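Local atomic coordinates of putative methyltransferase (Porphyromonas gingivalis, PDB entry 3LL7), a protein that is a putative methyltransferase that probably transfers a methyl group from S-adenosylmethionine to a substrate not yet identified. Residues T95-L100 / P164-V169; I119-N124 / N146-D151; L158-H163 / L199-S204; L222-E227 / M244-A249. One frame throughout, in Å; residues are numbered along the deposited sequence.

Contacts 1, 2 and 4 join strands, or strand ends, of one mixed sheet like the Rossmann-like core of class I methyltransferases; contact 3 lies at its border, between helix 156-162 and the loop before strand 204-209. Contacts 1 and 2 are neighbours, centres about 13 Å apart, sewn together where D99 N meets I119 O at 2.8 Å. The centre of contact 3 is about 8 Å from that of contact 1, and I167 N reaches S204 O at 3.0 Å. Contact 4 touches contact 3, L199 CB to L246 CG at 3.5 Å. D99 and E122 each lie about 5 Å from a small molecule, formate and ethanediol respectively, probably from the crystallisation liquor, consistent with the cofactor region of relatives.

Contact 1 (T95-L100 / P164-V169); sequences TKVVDL and PDYIYV
V97, V98 and D99 pair in parallel with Y166, I167 and Y168, joining strands 96-99 and 166-173 at the middle of a Rossmann-like class I methyltransferase sheet. The strand axes approach to 4.7 Å, and backbone bonds run from V98 N to Y166 O, Y168 N to V98 O and L100 N to Y168 O. V97, D99 and the two tyrosines share one face of the sheet. With CG anti to the backbone N (chi1 176°), Y168 runs alongside D99 in the same direction. The D99 carboxylate stands 87° to the ring and presents CG to the ring edge at Y168 CD2, 3.7 Å away. D99 OD1 accepts from the amides of T101 and G102 in the loop that follows, where this fold usually has its glycine-rich cofactor loop, while Y168 OH bonds to D107. The Y166 ring lies with its edge to T95 OG1, 3.5 Å from Y166 CE2, and R92 ties down both hydroxyls through its backbone. V98 and I167 point to the other face, where V98 CG2 packs on P164 CG at 3.7 Å and I167 CG2 meets L100 CD1, also at 3.7 Å, under helix 191-198. Where the pairing begins, K96 O takes Y166 N and, weakly, D165 N. The side chain of D165 turns back to T95 and K96: its OD2 receives K96 N at 2.8 Å through the lone pair facing away from OD1.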
loop_
_atom_site.group_PDB
_atom_site.type_symbol
_atom_site.label_atom_id
_atom_site.label_comp_id
_atom_site.label_asym_id
_atom_site.label_seq_id
_atom_site.Cartn_x
_atom_site.Cartn_y
_atom_site.Cartn_z
ATOM N N THR A 95 -0.574 2.293 -24.554
ATOM C CA THR A 95 0.015 3.631 -24.392
ATOM C C THR A 95 1.548 3.566 -24.155
ATOM O O THR A 95 2.146 2.486 -24.223
ATOM C CB THR A 95 -0.633 4.362 -23.211
ATOM O OG1 THR A 95 -0.671 3.478 -22.083
ATOM C CG2 THR A 95 -2.067 4.833 -23.563
ATOM N N LYS A 96 2.149 4.732 -23.892
ATOM C CA LYS A 96 3.575 4.891 -23.604
ATOM C C LYS A 96 3.757 5.327 -22.153
ATOM O O LYS A 96 3.023 6.193 -21.670
ATOM C CB LYS A 96 4.195 5.983 -24.494
ATOM C CG LYS A 96 4.236 5.699 -25.998
ATOM C CD LYS A 96 4.674 6.940 -26.788
ATOM C CE LYS A 96 3.545 7.959 -26.939
ATOM N NZ LYS A 96 3.804 8.980 -28.018
ATOM N N VAL A 97 4.736 4.741 -21.461
ATOM C CA VAL A 97 5.043 5.113 -20.073
ATOM C C VAL A 97 6.542 5.346 -19.816
ATOM O O VAL A 97 7.390 4.736 -20.438
ATOM C CB VAL A 97 4.502 4.054 -19.046
ATOM C CG1 VAL A 97 2.959 4.003 -19.073
ATOM C CG2 VAL A 97 5.098 2.685 -19.323
ATOM N N VAL A 98 6.849 6.249 -18.897
ATOM C CA VAL A 98 8.204 6.400 -18.387
ATOM C C VAL A 98 8.126 6.184 -16.875
ATOM O O VAL A 98 7.288 6.786 -16.220
ATOM C CB VAL A 98 8.788 7.812 -18.693
ATOM C CG1 VAL A 98 10.172 8.010 -18.046
ATOM C CG2 VAL A 98 8.901 8.029 -20.196
ATOM N N ASP A 99 8.988 5.319 -16.343
ATOM C CA ASP A 99 9.162 5.153 -14.901
ATOM C C ASP A 99 10.501 5.774 -14.487
ATOM O O ASP A 99 11.561 5.247 -14.832
ATOM C CB ASP A 99 9.136 3.657 -14.579
ATOM C CG ASP A 99 9.265 3.356 -13.099
ATOM O OD1 ASP A 99 9.687 4.211 -12.294
ATOM O OD2 ASP A 99 8.915 2.213 -12.740
ATOM N N LEU A 100 10.433 6.879 -13.744
ATOM C CA LEU A 100 11.587 7.724 -13.429
ATOM C C LEU A 100 12.468 7.186 -12.326
ATOM O O LEU A 100 13.640 7.610 -12.201
ATOM C CB LEU A 100 11.133 9.119 -13.010
ATOM C CG LEU A 100 10.358 9.987 -14.004
ATOM C CD1 LEU A 100 10.072 11.327 -13.334
ATOM C CD2 LEU A 100 11.086 10.203 -15.340
ATOM N N PRO A 164 5.548 10.620 -23.384
ATOM C CA PRO A 164 4.745 9.489 -22.910
ATOM C C PRO A 164 3.329 9.891 -22.490
ATOM O O PRO A 164 3.076 11.063 -22.173
ATOM C CB PRO A 164 5.535 9.008 -21.687
ATOM C CG PRO A 164 6.135 10.276 -21.153
ATOM C CD PRO A 164 6.595 10.977 -22.408
ATOM N N ASP A 165 2.421 8.920 -22.500
ATOM C CA ASP A 165 1.062 9.141 -22.005
ATOM C C ASP A 165 1.141 9.309 -20.495
ATOM O O ASP A 165 0.451 10.149 -19.925
ATOM C CB ASP A 165 0.165 7.970 -22.397
ATOM C CG ASP A 165 -0.016 7.862 -23.904
ATOM O OD1 ASP A 165 -0.779 8.677 -24.448
ATOM O OD2 ASP A 165 0.588 6.967 -24.543
ATOM N N TYR A 166 2.019 8.535 -19.859
ATOM C CA TYR A 166 2.195 8.606 -18.405
ATOM C C TYR A 166 3.636 8.624 -17.926
ATOM O O TYR A 166 4.503 7.929 -18.470
ATOM C CB TYR A 166 1.468 7.462 -17.713
ATOM C CG TYR A 166 0.099 7.174 -18.242
ATOM C CD1 TYR A 166 -1.026 7.793 -17.693
ATOM C CD2 TYR A 166 -0.082 6.268 -19.290
ATOM C CE1 TYR A 166 -2.311 7.524 -18.190
ATOM C CE2 TYR A 166 -1.355 5.983 -19.778
ATOM C CZ TYR A 166 -2.458 6.615 -19.224
ATOM O OH TYR A 166 -3.708 6.310 -19.709
ATOM N N ILE A 167 3.886 9.455 -16.923
ATOM C CA ILE A 167 5.157 9.475 -16.224
ATOM C C ILE A 167 4.896 9.044 -14.778
ATOM O O ILE A 167 4.107 9.678 -14.056
ATOM C CB ILE A 167 5.849 10.865 -16.285
ATOM C CG1 ILE A 167 6.274 11.176 -17.730
ATOM C CG2 ILE A 167 7.065 10.906 -15.383
ATOM C CD1 ILE A 167 6.756 12.585 -17.957
ATOM N N TYR A 168 5.558 7.964 -14.380
ATOM C CA TYR A 168 5.403 7.392 -13.044
ATOM C C TYR A 168 6.643 7.686 -12.186
ATOM O O TYR A 168 7.782 7.593 -12.669
ATOM C CB TYR A 168 5.144 5.887 -13.162
ATOM C CG TYR A 168 5.055 5.194 -11.837
ATOM C CD1 TYR A 168 3.932 5.346 -11.018
ATOM C CD2 TYR A 168 6.117 4.411 -11.376
ATOM C CE1 TYR A 168 3.868 4.686 -9.764
ATOM C CE2 TYR A 168 6.070 3.786 -10.148
ATOM C CZ TYR A 168 4.951 3.934 -9.346
ATOM O OH TYR A 168 4.915 3.291 -8.135
ATOM N N VAL A 169 6.418 8.075 -10.932
ATOM C CA VAL A 169 7.499 8.368 -10.012
ATOM C C VAL A 169 7.178 7.836 -8.608
ATOM O O VAL A 169 6.064 7.980 -8.111
ATOM C CB VAL A 169 7.851 9.900 -10.034
ATOM C CG1 VAL A 169 6.640 10.772 -9.634
ATOM C CG2 VAL A 169 9.133 10.228 -9.231
#

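Contact 2 (I119-N124 / N146-D151); sequences IYIERN and NILTGD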
loop_
_atom_site.group_PDB
_atom_site.type_symbol
_atom_site.label_atom_id
_atom_site.label_comp_id
_atom_site.label_asym_id
_atom_site.label_seq_id
_atom_site.Cartn_x
_atom_site.Cartn_y
_atom_site.Cartn_z
ATOM N N ILE A 119 9.875 3.353 -20.954
ATOM C CA ILE A 119 11.256 3.643 -20.568
ATOM C C ILE A 119 11.348 3.517 -19.054
ATOM O O ILE A 119 10.572 4.124 -18.320
ATOM C CB ILE A 119 11.689 5.086 -21.010
ATOM C CG1 ILE A 119 11.565 5.240 -22.533
ATOM C CG2 ILE A 119 13.114 5.402 -20.511
ATOM C CD1 ILE A 119 11.929 6.651 -23.088
ATOM N N TYR A 120 12.303 2.714 -18.599
ATOM C CA TYR A 120 12.549 2.495 -17.194
ATOM C C TYR A 120 13.874 3.188 -16.947
ATOM O O TYR A 120 14.806 3.041 -17.754
ATOM C CB TYR A 120 12.672 0.983 -16.970
ATOM C CG TYR A 120 13.453 0.536 -15.746
ATOM C CD1 TYR A 120 12.801 -0.046 -14.672
ATOM C CD2 TYR A 120 14.852 0.629 -15.698
ATOM C CE1 TYR A 120 13.510 -0.499 -13.539
ATOM C CE2 TYR A 120 15.571 0.180 -14.573
ATOM C CZ TYR A 120 14.871 -0.382 -13.492
ATOM O OH TYR A 120 15.549 -0.848 -12.383
ATOM N N ILE A 121 13.963 3.949 -15.867
ATOM C CA ILE A 121 15.181 4.685 -15.513
ATOM C C ILE A 121 15.504 4.422 -14.053
ATOM O O ILE A 121 14.633 4.566 -13.184
ATOM C CB ILE A 121 15.010 6.237 -15.733
ATOM C CG1 ILE A 121 14.578 6.521 -17.180
ATOM C CG2 ILE A 121 16.323 6.953 -15.372
ATOM C CD1 ILE A 121 14.347 8.009 -17.557
ATOM N N GLU A 122 16.734 4.014 -13.762
ATOM C CA GLU A 122 17.135 3.713 -12.390
ATOM C C GLU A 122 18.533 4.239 -12.117
ATOM O O GLU A 122 19.473 3.927 -12.864
ATOM C CB GLU A 122 17.086 2.193 -12.164
ATOM C CG GLU A 122 17.891 1.663 -10.976
ATOM C CD GLU A 122 17.388 2.204 -9.624
ATOM O OE1 GLU A 122 16.159 2.309 -9.396
ATOM O OE2 GLU A 122 18.234 2.562 -8.786
ATOM N N ARG A 123 18.652 5.058 -11.067
ATOM C CA ARG A 123 19.921 5.700 -10.676
ATOM C C ARG A 123 21.048 4.736 -10.399
ATOM O O ARG A 123 22.192 5.011 -10.760
ATOM C CB ARG A 123 19.732 6.578 -9.429
ATOM C CG ARG A 123 18.826 7.770 -9.625
ATOM C CD ARG A 123 18.786 8.672 -8.367
ATOM N NE ARG A 123 19.897 9.629 -8.349
ATOM C CZ ARG A 123 20.969 9.539 -7.562
ATOM N NH1 ARG A 123 21.089 8.533 -6.697
ATOM N NH2 ARG A 123 21.923 10.462 -7.636
ATOM N N ASN A 124 20.728 3.624 -9.745
ATOM C CA ASN A 124 21.727 2.696 -9.241
ATOM C C ASN A 124 22.080 1.630 -10.277
ATOM O O ASN A 124 21.254 0.804 -10.612
ATOM C CB ASN A 124 21.192 2.014 -7.969
ATOM C CG ASN A 124 22.225 1.135 -7.313
ATOM O OD1 ASN A 124 22.315 -0.068 -7.575
ATOM N ND2 ASN A 124 23.032 1.730 -6.467
ATOM N N ASN A 146 12.950 0.278 -22.925
ATOM C CA ASN A 146 14.300 0.821 -22.902
ATOM C C ASN A 146 14.662 0.923 -21.423
ATOM O O ASN A 146 13.958 1.576 -20.642
ATOM C CB ASN A 146 14.316 2.189 -23.590
ATOM C CG ASN A 146 15.726 2.742 -23.810
ATOM O OD1 ASN A 146 16.717 2.125 -23.449
ATOM N ND2 ASN A 146 15.800 3.935 -24.413
ATOM N N ILE A 147 15.735 0.249 -21.031
ATOM C CA ILE A 147 16.088 0.138 -19.629
ATOM C C ILE A 147 17.384 0.950 -19.409
ATOM O O ILE A 147 18.461 0.562 -19.856
ATOM C CB ILE A 147 16.235 -1.344 -19.265
ATOM C CG1 ILE A 147 14.900 -2.081 -19.529
ATOM C CG2 ILE A 147 16.653 -1.510 -17.817
ATOM C CD1 ILE A 147 15.061 -3.576 -19.797
ATOM N N LEU A 148 17.256 2.100 -18.754
ATOM C CA LEU A 148 18.357 3.051 -18.666
ATOM C C LEU A 148 18.937 3.194 -17.267
ATOM O O LEU A 148 18.217 3.181 -16.281
ATOM C CB LEU A 148 17.889 4.436 -19.144
ATOM C CG LEU A 148 17.404 4.630 -20.578
ATOM C CD1 LEU A 148 16.796 6.014 -20.690
ATOM C CD2 LEU A 148 18.531 4.408 -21.630
ATOM N N THR A 149 20.257 3.352 -17.193
ATOM C CA THR A 149 20.924 3.597 -15.928
ATOM C C THR A 149 21.181 5.089 -15.775
ATOM O O THR A 149 21.644 5.739 -16.717
ATOM C CB THR A 149 22.270 2.864 -15.871
ATOM O OG1 THR A 149 22.032 1.453 -15.961
ATOM C CG2 THR A 149 23.075 3.200 -14.561
ATOM N N GLY A 150 20.903 5.614 -14.578
ATOM C CA GLY A 150 21.304 6.983 -14.222
ATOM C C GLY A 150 20.164 7.799 -13.655
ATOM O O GLY A 150 19.074 7.291 -13.456
ATOM N N ASP A 151 20.419 9.073 -13.392
ATOM C CA ASP A 151 19.352 9.943 -12.890
ATOM C C ASP A 151 18.534 10.451 -14.070
ATOM O O ASP A 151 19.099 10.900 -15.075
ATOM C CB ASP A 151 19.938 11.101 -12.077
ATOM C CG ASP A 151 18.867 11.855 -11.278
ATOM O OD1 ASP A 151 18.729 11.581 -10.055
ATOM O OD2 ASP A 151 18.133 12.678 -11.873
#
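I119-E122 and N146-T149 lie parallel, their axes 4.8 Å apart at 17°, as the two strands of a beta-alpha-beta unit whose crossover is helix 125-138. Y120 N bonds to N146 O, L148 N to Y120 O and E122 N to L148 O. G150 N then reaches E122 O at 2.8 Å from above the carbonyl plane, as the second strand ends. On one face Y120 CD2 touches I147 CG2 at 3.5 Å, and Y120 OH is bonded to G103 O. On the other, L148 CD1 bears on I119 CG2 at 3.7 Å and more loosely on I121 CG1, beneath helix 156-162. E122 points its carboxylate away from the second strand, and OE2 receives N124 N; an acidic residue at this strand end often binds the cofactor ribose in class I methyltransferases, a role E122 may share. R123 bends at chi3 (85°) to lie beside D151. R123 NE donates to D151 OD1 at 2.8 Å almost in the guanidinium plane, and the carboxylate, turned 76° from that plane, uses its anti lone pair. K153 binds the other oxygen, OD2; D151 therefore sits between two positive groups, which would be expected to favour its ionised form.

Contact 3 (L158-H163 / L199-S204); sequences LIKTFH and LPFCSS
K160 and H163 of 158-163 meet F201 of 199-204, joining the C-terminal end of helix 156-162 to the loop that leads into strand 204-209, at the surface of the Rossmann-like domain. K160 is fully extended beyond CG and lays its methylenes over one face of the phenyl ring. K160 CG stands above the middle, 3.7 Å from the F201 centroid and 13° off the normal, a CH-pi contact. K160 CB lies near F201 CD1, and K160 CD is 3.7 Å from F201 CE2, so the chain spans the ring. Beyond it, NZ pairs with E197, a salt bridge to helix 191-198 that continues the line of the chain past the aromatic ring. F201 CD1 also comes within 3.6 Å of K160 O, on the backbone of the helix. H163, the first residue past the helix, has positive phi (50°), although its N still bonds to I159 O. Its CG is anti to its own N (chi1 -157°), which carries the imidazole across the backbone of F201. There F201 CA makes a second CH-pi contact, 4.2 Å from the H163 ring centroid, while F201 O lies over a face toward the rim, 3.5 Å from H163 ND1. No hydrogen bond links the two segments; the same carbonyl instead receives a CA-H...O contact, with H163 CA 3.4 Å from F201 O.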
loop_
_atom_site.group_PDB
_atom_site.type_symbol
_atom_site.label_atom_id
_atom_site.label_comp_id
_atom_site.label_asym_id
_atom_site.label_seq_id
_atom_site.Cartn_x
_atom_site.Cartn_y
_atom_site.Cartn_z
ATOM N N LEU A 158 15.372 13.066 -23.981
ATOM C CA LEU A 158 14.802 11.791 -24.452
ATOM C C LEU A 158 13.364 11.593 -23.953
ATOM O O LEU A 158 12.474 11.179 -24.709
ATOM C CB LEU A 158 15.661 10.604 -24.019
ATOM C CG LEU A 158 15.188 9.188 -24.375
ATOM C CD1 LEU A 158 15.612 8.774 -25.797
ATOM C CD2 LEU A 158 15.751 8.218 -23.387
ATOM N N ILE A 159 13.144 11.881 -22.680
ATOM C CA ILE A 159 11.775 11.786 -22.122
ATOM C C ILE A 159 10.786 12.730 -22.854
ATOM O O ILE A 159 9.684 12.321 -23.226
ATOM C CB ILE A 159 11.755 12.058 -20.616
ATOM C CG1 ILE A 159 12.581 11.010 -19.860
ATOM C CG2 ILE A 159 10.304 12.057 -20.092
ATOM C CD1 ILE A 159 12.966 11.433 -18.454
ATOM N N LYS A 160 11.192 13.980 -23.064
ATOM C CA LYS A 160 10.339 14.976 -23.742
ATOM C C LYS A 160 10.023 14.601 -25.183
ATOM O O LYS A 160 8.888 14.765 -25.625
ATOM C CB LYS A 160 10.938 16.382 -23.664
ATOM C CG LYS A 160 11.045 16.878 -22.239
ATOM C CD LYS A 160 11.742 18.220 -22.156
ATOM C CE LYS A 160 11.994 18.562 -20.700
ATOM N NZ LYS A 160 12.546 19.928 -20.554
ATOM N N THR A 161 11.024 14.088 -25.895
ATOM C CA THR A 161 10.844 13.592 -27.257
ATOM C C THR A 161 9.895 12.396 -27.318
ATOM O O THR A 161 9.024 12.332 -28.199
ATOM C CB THR A 161 12.206 13.246 -27.904
ATOM O OG1 THR A 161 13.011 14.431 -27.916
ATOM C CG2 THR A 161 12.027 12.726 -29.334
ATOM N N PHE A 162 10.046 11.476 -26.360
ATOM C CA PHE A 162 9.178 10.309 -26.251
ATOM C C PHE A 162 7.721 10.723 -26.097
ATOM O O PHE A 162 6.832 10.090 -26.668
ATOM C CB PHE A 162 9.606 9.442 -25.056
ATOM C CG PHE A 162 8.952 8.084 -25.004
ATOM C CD1 PHE A 162 8.901 7.264 -26.131
ATOM C CD2 PHE A 162 8.424 7.607 -23.803
ATOM C CE1 PHE A 162 8.314 5.994 -26.070
ATOM C CE2 PHE A 162 7.844 6.338 -23.729
ATOM C CZ PHE A 162 7.778 5.533 -24.861
ATOM N N HIS A 163 7.502 11.803 -25.347
ATOM C CA HIS A 163 6.166 12.333 -25.053
ATOM C C HIS A 163 5.223 11.236 -24.543
ATOM O O HIS A 163 4.225 10.930 -25.198
ATOM C CB HIS A 163 5.570 13.049 -26.277
ATOM C CG HIS A 163 4.508 14.048 -25.926
ATOM N ND1 HIS A 163 3.340 13.700 -25.277
ATOM C CD2 HIS A 163 4.447 15.388 -26.117
ATOM C CE1 HIS A 163 2.604 14.781 -25.090
ATOM N NE2 HIS A 163 3.253 15.819 -25.589
ATOM N N LEU A 199 4.913 17.909 -16.851
ATOM C CA LEU A 199 3.476 17.909 -17.184
ATOM C C LEU A 199 3.157 18.306 -18.637
ATOM O O LEU A 199 2.244 17.718 -19.235
ATOM C CB LEU A 199 2.655 18.744 -16.197
ATOM C CG LEU A 199 2.378 18.059 -14.862
ATOM C CD1 LEU A 199 1.674 19.014 -13.900
ATOM C CD2 LEU A 199 1.554 16.793 -15.096
ATOM N N PRO A 200 3.917 19.278 -19.217
ATOM C CA PRO A 200 3.706 19.607 -20.624
ATOM C C PRO A 200 4.068 18.509 -21.633
ATOM O O PRO A 200 3.789 18.676 -22.827
ATOM C CB PRO A 200 4.629 20.816 -20.839
ATOM C CG PRO A 200 4.783 21.408 -19.484
ATOM C CD PRO A 200 4.847 20.242 -18.586
ATOM N N PHE A 201 4.692 17.421 -21.180
ATOM C CA PHE A 201 5.188 16.380 -22.090
ATOM C C PHE A 201 4.638 14.996 -21.809
ATOM O O PHE A 201 5.195 13.996 -22.272
ATOM C CB PHE A 201 6.716 16.340 -22.068
ATOM C CG PHE A 201 7.343 17.567 -22.630
ATOM C CD1 PHE A 201 7.485 17.717 -24.011
ATOM C CD2 PHE A 201 7.785 18.588 -21.791
ATOM C CE1 PHE A 201 8.059 18.858 -24.551
ATOM C CE2 PHE A 201 8.377 19.749 -22.334
ATOM C CZ PHE A 201 8.507 19.875 -23.712
ATOM N N CYS A 202 3.561 14.945 -21.033
ATOM C CA CYS A 202 2.827 13.713 -20.798
ATOM C C CYS A 202 1.347 14.038 -20.628
ATOM O O CYS A 202 0.973 15.219 -20.497
ATOM C CB CYS A 202 3.380 12.976 -19.565
ATOM S SG CYS A 202 3.169 13.864 -18.005
ATOM N N SER A 203 0.500 13.012 -20.671
ATOM C CA SER A 203 -0.915 13.196 -20.359
ATOM C C SER A 203 -1.103 13.349 -18.852
ATOM O O SER A 203 -1.717 14.321 -18.407
ATOM C CB SER A 203 -1.774 12.052 -20.909
ATOM O OG SER A 203 -1.829 12.095 -22.330
ATOM N N SER A 204 -0.558 12.403 -18.078
ATOM C CA SER A 204 -0.568 12.491 -16.621
ATOM C C SER A 204 0.750 12.073 -15.984
ATOM O O SER A 204 1.495 11.277 -16.558
ATOM C CB SER A 204 -1.661 11.593 -16.041
ATOM O OG SER A 204 -2.943 12.140 -16.291
#

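Contact 4 (L222-E227 / M244-A249); sequences LLHVQE and MSLNEA
H224 O accepts S245 N at 3.0 Å where strands 225-233 and 236-244, the antiparallel pair beside strand 204-209 in the methyltransferase sheet, come to their open ends. V225 and M244 form a non-hydrogen-bonded pair, and V225 CG2 touches CG of the selenomethionine M244 at 3.8 Å; its SE lies near L222 CB. L246 brings CD2 over one face of the H224 imidazole, 3.4 Å from the ring centroid and toward the rim. At the imidazole edge a water lies 2.6 Å from H224 ND1 and donates to S245 O and E248 O, tying the ring to the turn. A bend at chi2 (-61°) turns the Q226 amide to the loop: Q226 NE2 donates to A249 O at 3.1 Å in a nearly straight bond (172°), approaching from above the carbonyl plane. A second water donates to both Q226 OE1 and A249 O. Farther out, R243 forms salt bridges with E248 OE2 and E227 OE2. Q226 OE1 and E248 OE1 are 2.9 Å apart without a hydrogen bond, the amide and carboxylate planes 74° apart. Such crowding of two acceptors would tend to raise the proton affinity of E248, an effect that R243 probably offsets.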
loop_
_atom_site.group_PDB
_atom_site.type_symbol
_atom_site.label_atom_id
_atom_site.label_comp_id
_atom_site.label_asym_id
_atom_site.label_seq_id
_atom_site.Cartn_x
_atom_site.Cartn_y
_atom_site.Cartn_z
ATOM N N LEU A 222 0.759 20.177 -4.076
ATOM C CA LEU A 222 0.938 19.745 -5.449
ATOM C C LEU A 222 -0.056 20.465 -6.338
ATOM O O LEU A 222 -1.227 20.613 -5.979
ATOM C CB LEU A 222 0.769 18.224 -5.557
ATOM C CG LEU A 222 1.860 17.367 -4.908
ATOM C CD1 LEU A 222 1.567 15.885 -5.085
ATOM C CD2 LEU A 222 3.254 17.705 -5.464
ATOM N N LEU A 223 0.412 20.923 -7.492
ATOM C CA LEU A 223 -0.473 21.565 -8.453
ATOM C C LEU A 223 -1.009 20.520 -9.431
ATOM O O LEU A 223 -0.345 19.499 -9.694
ATOM C CB LEU A 223 0.254 22.698 -9.209
ATOM C CG LEU A 223 0.497 24.002 -8.433
ATOM C CD1 LEU A 223 1.298 25.034 -9.267
ATOM C CD2 LEU A 223 -0.809 24.614 -7.928
ATOM N N HIS A 224 -2.213 20.791 -9.946
ATOM C CA HIS A 224 -2.822 20.040 -11.051
ATOM C C HIS A 224 -3.227 18.621 -10.711
ATOM O O HIS A 224 -3.418 17.802 -11.613
ATOM C CB HIS A 224 -1.927 20.052 -12.306
ATOM C CG HIS A 224 -1.684 21.430 -12.830
ATOM N ND1 HIS A 224 -2.675 22.181 -13.424
ATOM C CD2 HIS A 224 -0.576 22.208 -12.816
ATOM C CE1 HIS A 224 -2.182 23.359 -13.770
ATOM N NE2 HIS A 224 -0.910 23.399 -13.416
ATOM N N VAL A 225 -3.406 18.360 -9.416
ATOM C CA VAL A 225 -3.860 17.049 -8.930
ATOM C C VAL A 225 -5.297 16.809 -9.381
ATOM O O VAL A 225 -6.151 17.679 -9.230
ATOM C CB VAL A 225 -3.755 16.960 -7.395
ATOM C CG1 VAL A 225 -4.413 15.668 -6.876
ATOM C CG2 VAL A 225 -2.301 16.989 -6.966
ATOM N N GLN A 226 -5.551 15.627 -9.938
ATOM C CA GLN A 226 -6.876 15.258 -10.428
ATOM C C GLN A 226 -7.601 14.252 -9.542
ATOM O O GLN A 226 -8.822 14.207 -9.536
ATOM C CB GLN A 226 -6.772 14.680 -11.834
ATOM C CG GLN A 226 -6.290 15.717 -12.868
ATOM C CD GLN A 226 -7.226 16.903 -12.996
ATOM O OE1 GLN A 226 -8.448 16.748 -13.110
ATOM N NE2 GLN A 226 -6.654 18.106 -12.975
ATOM N N GLU A 227 -6.835 13.426 -8.837
ATOM C CA GLU A 227 -7.385 12.401 -7.934
ATOM C C GLU A 227 -6.296 11.924 -6.984
ATOM O O GLU A 227 -5.119 11.923 -7.346
ATOM C CB GLU A 227 -7.996 11.213 -8.709
ATOM C CG GLU A 227 -7.065 10.542 -9.744
ATOM C CD GLU A 227 -7.763 9.443 -10.555
ATOM O OE1 GLU A 227 -8.674 8.773 -10.045
ATOM O OE2 GLU A 227 -7.407 9.254 -11.732
HETATM N N MSE A 244 -1.618 13.726 -11.547
HETATM C CA MSE A 244 -1.593 15.137 -11.959
HETATM C C MSE A 244 -1.669 15.244 -13.467
HETATM O O MSE A 244 -1.156 14.387 -14.180
HETATM C CB MSE A 244 -0.308 15.839 -11.516
HETATM C CG MSE A 244 -0.313 16.231 -10.071
HETATM SE SE MSE A 244 1.477 16.363 -9.381
HETATM C CE MSE A 244 1.802 14.454 -9.461
ATOM N N SER A 245 -2.306 16.301 -13.958
ATOM C CA SER A 245 -2.462 16.465 -15.380
ATOM C C SER A 245 -2.776 17.922 -15.689
ATOM O O SER A 245 -3.672 18.505 -15.063
ATOM C CB SER A 245 -3.574 15.541 -15.891
ATOM O OG SER A 245 -3.723 15.638 -17.301
ATOM N N LEU A 246 -1.995 18.509 -16.599
ATOM C CA LEU A 246 -2.265 19.860 -17.172
ATOM C C LEU A 246 -3.392 19.781 -18.197
ATOM O O LEU A 246 -3.929 20.800 -18.660
ATOM C CB LEU A 246 -1.023 20.391 -17.887
ATOM C CG LEU A 246 0.164 21.053 -17.177
ATOM C CD1 LEU A 246 1.191 21.498 -18.228
ATOM C CD2 LEU A 246 -0.245 22.242 -16.339
ATOM N N ASN A 247 -3.727 18.544 -18.532
ATOM C CA ASN A 247 -4.660 18.154 -19.569
ATOM C C ASN A 247 -6.090 18.479 -19.206
ATOM O O ASN A 247 -6.941 18.585 -20.068
ATOM C CB ASN A 247 -4.537 16.635 -19.765
ATOM C CG ASN A 247 -4.627 16.208 -21.218
ATOM O OD1 ASN A 247 -5.582 16.556 -21.922
ATOM N ND2 ASN A 247 -3.638 15.430 -21.672
ATOM N N GLU A 248 -6.347 18.615 -17.912
ATOM C CA GLU A 248 -7.692 18.763 -17.372
ATOM C C GLU A 248 -7.692 20.032 -16.506
ATOM O O GLU A 248 -6.632 20.487 -16.073
ATOM C CB GLU A 248 -8.049 17.497 -16.564
ATOM C CG GLU A 248 -7.897 16.163 -17.370
ATOM C CD GLU A 248 -7.669 14.909 -16.505
ATOM O OE1 GLU A 248 -8.135 14.865 -15.347
ATOM O OE2 GLU A 248 -7.027 13.947 -16.988
ATOM N N ALA A 249 -8.860 20.624 -16.274
ATOM C CA ALA A 249 -8.946 21.829 -15.448
ATOM C C ALA A 249 -8.390 21.622 -14.041
ATOM O O ALA A 249 -8.531 20.530 -13.464
ATOM C CB ALA A 249 -10.395 22.328 -15.372
HETATM O O HOH W 1 -4.890 20.851 -13.671
HETATM O O HOH W 2 -10.595 18.418 -13.808
#